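Long-range contact in Non-reducing end alpha-L-arabinofuranosidase BoGH43B (Bacteroides ovatus, PDB 5JOZ), which removes terminal non-reducing alpha-L-arabinofuranosyl residues from the side branches of xyloglucan, a step in the breakdown of this plant polysaccharide: residues K339-F352 and Y484-F498. Sequence-based numbering, arbitrary orientation.
Sequences KPGSLRLKGTAINF and YASGNGQANTNPADF. With CA (calcium ion), chain C.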
loop_
_atom_site.group_PDB
_atom_site.type_symbol
_atom_site.label_atom_id
_atom_site.label_comp_id
_atom_site.label_asym_id
_atom_site.label_seq_id
_atom_site.Cartn_x
_atom_site.Cartn_y
_atom_site.Cartn_z
ATOM N N LYS A 339 -13.676 -23.479 -12.548
ATOM C CA LYS A 339 -13.322 -24.712 -11.844
ATOM C C LYS A 339 -13.588 -24.498 -10.356
ATOM O O LYS A 339 -12.675 -24.131 -9.626
ATOM C CB LYS A 339 -11.863 -25.087 -12.105
ATOM C CG LYS A 339 -11.382 -26.370 -11.426
ATOM C CD LYS A 339 -12.072 -27.618 -11.969
ATOM C CE LYS A 339 -11.672 -28.880 -11.211
ATOM N NZ LYS A 339 -10.223 -29.182 -11.328
ATOM N N PRO A 340 -14.842 -24.722 -9.901
ATOM C CA PRO A 340 -15.185 -24.476 -8.490
ATOM C C PRO A 340 -14.192 -25.121 -7.532
ATOM O O PRO A 340 -13.812 -26.272 -7.726
ATOM C CB PRO A 340 -16.577 -25.114 -8.329
ATOM C CG PRO A 340 -17.133 -25.227 -9.722
ATOM C CD PRO A 340 -15.962 -25.327 -10.652
ATOM N N GLY A 341 -13.755 -24.366 -6.532
ATOM C CA GLY A 341 -12.762 -24.850 -5.571
ATOM C C GLY A 341 -11.339 -24.517 -5.960
ATOM O O GLY A 341 -10.412 -24.774 -5.185
ATOM N N SER A 342 -11.154 -23.932 -7.142
ATOM C CA SER A 342 -9.837 -23.499 -7.576
ATOM C C SER A 342 -9.886 -22.073 -8.094
ATOM O O SER A 342 -10.904 -21.652 -8.651
ATOM C CB SER A 342 -9.314 -24.417 -8.677
ATOM O OG SER A 342 -8.915 -25.654 -8.150
ATOM N N LEU A 343 -8.788 -21.334 -7.919
ATOM C CA LEU A 343 -8.580 -20.108 -8.698
ATOM C C LEU A 343 -7.909 -20.491 -10.013
ATOM O O LEU A 343 -6.763 -20.958 -10.013
ATOM C CB LEU A 343 -7.719 -19.094 -7.952
ATOM C CG LEU A 343 -7.395 -17.822 -8.750
ATOM C CD1 LEU A 343 -8.618 -17.002 -9.150
ATOM C CD2 LEU A 343 -6.437 -16.991 -7.934
ATOM N N ARG A 344 -8.628 -20.296 -11.118
ATOM C CA ARG A 344 -8.111 -20.565 -12.457
ATOM C C ARG A 344 -7.470 -19.304 -13.020
ATOM O O ARG A 344 -8.142 -18.283 -13.191
ATOM C CB ARG A 344 -9.237 -21.025 -13.372
ATOM C CG ARG A 344 -8.814 -21.297 -14.806
ATOM C CD ARG A 344 -9.734 -22.282 -15.515
ATOM N NE ARG A 344 -9.556 -23.656 -15.030
ATOM C CZ ARG A 344 -10.267 -24.702 -15.436
ATOM N NH1 ARG A 344 -11.230 -24.565 -16.340
ATOM N NH2 ARG A 344 -10.020 -25.905 -14.933
ATOM N N LEU A 345 -6.177 -19.393 -13.308
ATOM C CA LEU A 345 -5.402 -18.298 -13.893
ATOM C C LEU A 345 -5.046 -18.659 -15.331
ATOM O O LEU A 345 -4.444 -19.704 -15.585
ATOM C CB LEU A 345 -4.140 -18.060 -13.052
ATOM C CG LEU A 345 -3.583 -16.639 -13.024
ATOM C CD1 LEU A 345 -4.617 -15.649 -12.517
ATOM C CD2 LEU A 345 -2.330 -16.610 -12.165
ATOM N N LYS A 346 -5.478 -17.822 -16.269
ATOM C CA LYS A 346 -5.173 -17.994 -17.692
ATOM C C LYS A 346 -4.061 -17.024 -18.094
ATOM O O LYS A 346 -4.279 -15.817 -18.206
ATOM C CB LYS A 346 -6.397 -17.707 -18.552
ATOM C CG LYS A 346 -7.573 -18.634 -18.356
ATOM C CD LYS A 346 -8.502 -18.539 -19.561
ATOM C CE LYS A 346 -9.601 -19.589 -19.540
ATOM N NZ LYS A 346 -10.673 -19.257 -18.568
ATOM N N GLY A 347 -2.873 -17.550 -18.325
ATOM C CA GLY A 347 -1.764 -16.723 -18.747
ATOM C C GLY A 347 -1.960 -16.260 -20.171
ATOM O O GLY A 347 -2.242 -17.075 -21.042
ATOM N N THR A 348 -1.820 -14.956 -20.393
ATOM C CA THR A 348 -1.932 -14.366 -21.715
ATOM C C THR A 348 -0.526 -14.119 -22.253
ATOM O O THR A 348 0.462 -14.486 -21.612
ATOM C CB THR A 348 -2.709 -13.033 -21.646
ATOM O OG1 THR A 348 -1.942 -12.061 -20.925
ATOM C CG2 THR A 348 -4.053 -13.230 -20.962
ATOM N N ALA A 349 -0.446 -13.501 -23.432
ATOM C CA ALA A 349 0.827 -12.987 -23.983
ATOM C C ALA A 349 1.496 -11.970 -23.071
ATOM O O ALA A 349 2.726 -11.887 -23.045
ATOM C CB ALA A 349 0.601 -12.358 -25.355
ATOM N N ILE A 350 0.678 -11.208 -22.336
ATOM C CA ILE A 350 1.162 -10.149 -21.452
ATOM C C ILE A 350 2.075 -10.751 -20.382
ATOM O O ILE A 350 1.710 -11.747 -19.749
ATOM C CB ILE A 350 0.000 -9.404 -20.732
ATOM C CG1 ILE A 350 -1.115 -8.935 -21.700
ATOM C CG2 ILE A 350 0.541 -8.222 -19.932
ATOM C CD1 ILE A 350 -0.614 -8.248 -22.950
ATOM N N ASN A 351 3.267 -10.178 -20.227
ATOM C CA ASN A 351 4.112 -10.375 -19.030
ATOM C C ASN A 351 4.338 -9.006 -18.343
ATOM O O ASN A 351 3.550 -8.080 -18.563
ATOM C CB ASN A 351 5.412 -11.146 -19.359
ATOM C CG ASN A 351 6.321 -10.431 -20.364
ATOM O OD1 ASN A 351 6.313 -9.204 -20.507
ATOM N ND2 ASN A 351 7.130 -11.220 -21.065
ATOM N N PHE A 352 5.374 -8.868 -17.514
ATOM C CA PHE A 352 5.621 -7.603 -16.797
ATOM C C PHE A 352 6.221 -6.489 -17.672
ATOM O O PHE A 352 6.137 -5.312 -17.319
ATOM C CB PHE A 352 6.534 -7.832 -15.583
ATOM C CG PHE A 352 6.009 -8.849 -14.602
ATOM C CD1 PHE A 352 4.855 -8.597 -13.868
ATOM C CD2 PHE A 352 6.672 -10.056 -14.407
ATOM C CE1 PHE A 352 4.366 -9.531 -12.963
ATOM C CE2 PHE A 352 6.188 -10.998 -13.502
ATOM C CZ PHE A 352 5.035 -10.736 -12.779
ATOM N N TYR A 484 0.802 -16.372 -10.633
ATOM C CA TYR A 484 1.186 -15.796 -11.920
ATOM C C TYR A 484 1.094 -16.828 -13.038
ATOM O O TYR A 484 1.422 -17.995 -12.829
ATOM C CB TYR A 484 2.616 -15.265 -11.826
ATOM C CG TYR A 484 3.158 -14.640 -13.085
ATOM C CD1 TYR A 484 2.617 -13.459 -13.577
ATOM C CD2 TYR A 484 4.241 -15.210 -13.776
ATOM C CE1 TYR A 484 3.127 -12.854 -14.718
ATOM C CE2 TYR A 484 4.758 -14.614 -14.925
ATOM C CZ TYR A 484 4.192 -13.435 -15.389
ATOM O OH TYR A 484 4.663 -12.818 -16.525
ATOM N N ALA A 485 0.646 -16.372 -14.210
ATOM C CA ALA A 485 0.683 -17.134 -15.447
ATOM C C ALA A 485 0.998 -16.215 -16.643
ATOM O O ALA A 485 0.458 -15.127 -16.746
ATOM C CB ALA A 485 -0.655 -17.822 -15.660
ATOM N N SER A 486 1.854 -16.667 -17.550
ATOM C CA SER A 486 2.140 -15.926 -18.778
ATOM C C SER A 486 2.668 -16.853 -19.872
ATOM O O SER A 486 3.456 -17.762 -19.599
ATOM C CB SER A 486 3.158 -14.816 -18.498
ATOM O OG SER A 486 3.557 -14.151 -19.687
ATOM N N GLY A 487 2.238 -16.614 -21.107
ATOM C CA GLY A 487 2.797 -17.299 -22.263
ATOM C C GLY A 487 3.817 -16.489 -23.040
ATOM O O GLY A 487 4.252 -16.926 -24.093
ATOM N N ASN A 488 4.177 -15.300 -22.552
ATOM C CA ASN A 488 5.306 -14.518 -23.089
ATOM C C ASN A 488 5.283 -14.339 -24.623
ATOM O O ASN A 488 6.126 -14.895 -25.343
ATOM C CB ASN A 488 6.638 -15.135 -22.622
ATOM C CG ASN A 488 6.832 -15.035 -21.122
ATOM O OD1 ASN A 488 7.015 -13.950 -20.587
ATOM N ND2 ASN A 488 6.788 -16.169 -20.437
ATOM N N GLY A 489 4.305 -13.566 -25.100
ATOM C CA GLY A 489 4.060 -13.372 -26.534
ATOM C C GLY A 489 2.852 -14.141 -27.048
ATOM O O GLY A 489 2.183 -13.688 -27.984
ATOM N N GLN A 490 2.579 -15.301 -26.437
ATOM C CA GLN A 490 1.394 -16.125 -26.731
ATOM C C GLN A 490 0.558 -16.282 -25.474
ATOM O O GLN A 490 1.058 -16.118 -24.375
ATOM C CB GLN A 490 1.810 -17.536 -27.172
ATOM C CG GLN A 490 2.972 -17.625 -28.142
ATOM C CD GLN A 490 2.725 -16.882 -29.432
ATOM O OE1 GLN A 490 1.578 -16.692 -29.852
ATOM N NE2 GLN A 490 3.807 -16.457 -30.078
ATOM N N ALA A 491 -0.708 -16.641 -25.637
ATOM C CA ALA A 491 -1.518 -17.126 -24.517
ATOM C C ALA A 491 -1.041 -18.519 -24.106
ATOM O O ALA A 491 -0.509 -19.257 -24.938
ATOM C CB ALA A 491 -2.992 -17.175 -24.901
ATOM N N ASN A 492 -1.219 -18.866 -22.829
ATOM C CA ASN A 492 -1.003 -20.241 -22.366
ATOM C C ASN A 492 -2.098 -21.111 -22.976
ATOM O O ASN A 492 -3.250 -20.701 -23.038
ATOM C CB ASN A 492 -1.032 -20.368 -20.821
ATOM C CG ASN A 492 0.304 -20.038 -20.158
ATOM O OD1 ASN A 492 1.323 -19.862 -20.819
ATOM N ND2 ASN A 492 0.298 -19.966 -18.828
ATOM N N THR A 493 -1.727 -22.304 -23.424
ATOM C CA THR A 493 -2.678 -23.261 -23.999
ATOM C C THR A 493 -3.679 -23.697 -22.933
ATOM O O THR A 493 -4.887 -23.686 -23.167
ATOM C CB THR A 493 -1.960 -24.507 -24.563
ATOM O OG1 THR A 493 -1.109 -25.058 -23.549
ATOM C CG2 THR A 493 -1.115 -24.153 -25.791
ATOM N N ASN A 494 -3.158 -24.048 -21.759
ATOM C CA ASN A 494 -3.963 -24.518 -20.638
ATOM C C ASN A 494 -4.016 -23.515 -19.483
ATOM O O ASN A 494 -3.089 -22.738 -19.274
ATOM C CB ASN A 494 -3.375 -25.818 -20.083
ATOM C CG ASN A 494 -3.319 -26.930 -21.110
ATOM O OD1 ASN A 494 -4.287 -27.177 -21.837
ATOM N ND2 ASN A 494 -2.188 -27.624 -21.161
ATOM N N PRO A 495 -5.089 -23.572 -18.698
ATOM C CA PRO A 495 -5.139 -22.779 -17.484
ATOM C C PRO A 495 -4.224 -23.329 -16.383
ATOM O O PRO A 495 -3.885 -24.513 -16.395
ATOM C CB PRO A 495 -6.606 -22.896 -17.051
ATOM C CG PRO A 495 -7.083 -24.171 -17.639
ATOM C CD PRO A 495 -6.337 -24.324 -18.929
ATOM N N ALA A 496 -3.828 -22.457 -15.458
ATOM C CA ALA A 496 -3.149 -22.861 -14.232
ATOM C C ALA A 496 -4.169 -22.778 -13.095
ATOM O O ALA A 496 -4.688 -21.704 -12.822
ATOM C CB ALA A 496 -1.967 -21.955 -13.963
ATOM N N ASP A 497 -4.463 -23.911 -12.465
ATOM C CA ASP A 497 -5.485 -24.001 -11.429
ATOM C C ASP A 497 -4.831 -24.091 -10.061
ATOM O O ASP A 497 -4.095 -25.032 -9.778
ATOM C CB ASP A 497 -6.359 -25.236 -11.650
ATOM C CG ASP A 497 -7.254 -25.117 -12.884
ATOM O OD1 ASP A 497 -7.415 -24.012 -13.448
ATOM O OD2 ASP A 497 -7.832 -26.134 -13.292
ATOM N N PHE A 498 -5.104 -23.098 -9.223
ATOM C CA PHE A 498 -4.574 -23.041 -7.866
ATOM C C PHE A 498 -5.661 -23.499 -6.916
ATOM O O PHE A 498 -6.651 -22.800 -6.728
ATOM C CB PHE A 498 -4.132 -21.617 -7.528
ATOM C CG PHE A 498 -2.966 -21.150 -8.346
ATOM C CD1 PHE A 498 -3.154 -20.680 -9.632
ATOM C CD2 PHE A 498 -1.682 -21.223 -7.848
ATOM C CE1 PHE A 498 -2.080 -20.265 -10.395
ATOM C CE2 PHE A 498 -0.597 -20.804 -8.606
ATOM C CZ PHE A 498 -0.793 -20.319 -9.874
HETATM CA CA CA C . -9.578 -25.339 -3.069
HETATM O O HOH W 1 -2.481 -20.408 -17.756
HETATM O O HOH W 2 -0.369 -13.213 -18.420
HETATM O O HOH W 3 -8.572 -26.123 -1.036
HETATM O O HOH W 4 -11.705 -26.260 -2.361
#
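In the concanavalin A-like beta-sandwich, strand 343-345 pairs antiparallel with strand 496-498, Leu343 and Leu345 forming hydrogen-bonded pairs with Phe498 and Ala496. Between them Arg344 faces Asp497, its chain bent at chi3 (-72°) to lie alongside the carboxylate. The guanidinium binds side-on and nearly coplanar (11°): Arg344 NE reaches Asp497 OD1 and Arg344 NH2 reaches Asp497 OD2, each at 2.7 Å on a syn side. Pro495 CG and Lys339 CB cover its opposite faces. On the sheet face opposite Arg344 and Asp497, Leu345 CD2 touches Ala485 CB (4.1 Å), beside Met483 of the other sheet. The chain then passes to the end of strand 480-486: Gly347 CA presses on Ala485 CB (3.5 Å), while a water joins Leu345 O, Gly347 N, Asn492 ND2 and Asn494 O. Asn351 ND2 donates almost straight to an in-plane lone pair of Asn488 OD1 (2.8 Å), the amides turned 53° apart. The Phe352 and Tyr484 rings tilt little but are offset, Phe352 CZ over the rim of the Tyr484 face. At the other end Gly341 O binds calcium with Asp313 and Asp499. The two-pronged salt bridge should fix the guanidinium's rotation, and the water satisfies backbone groups where strand pairing stops.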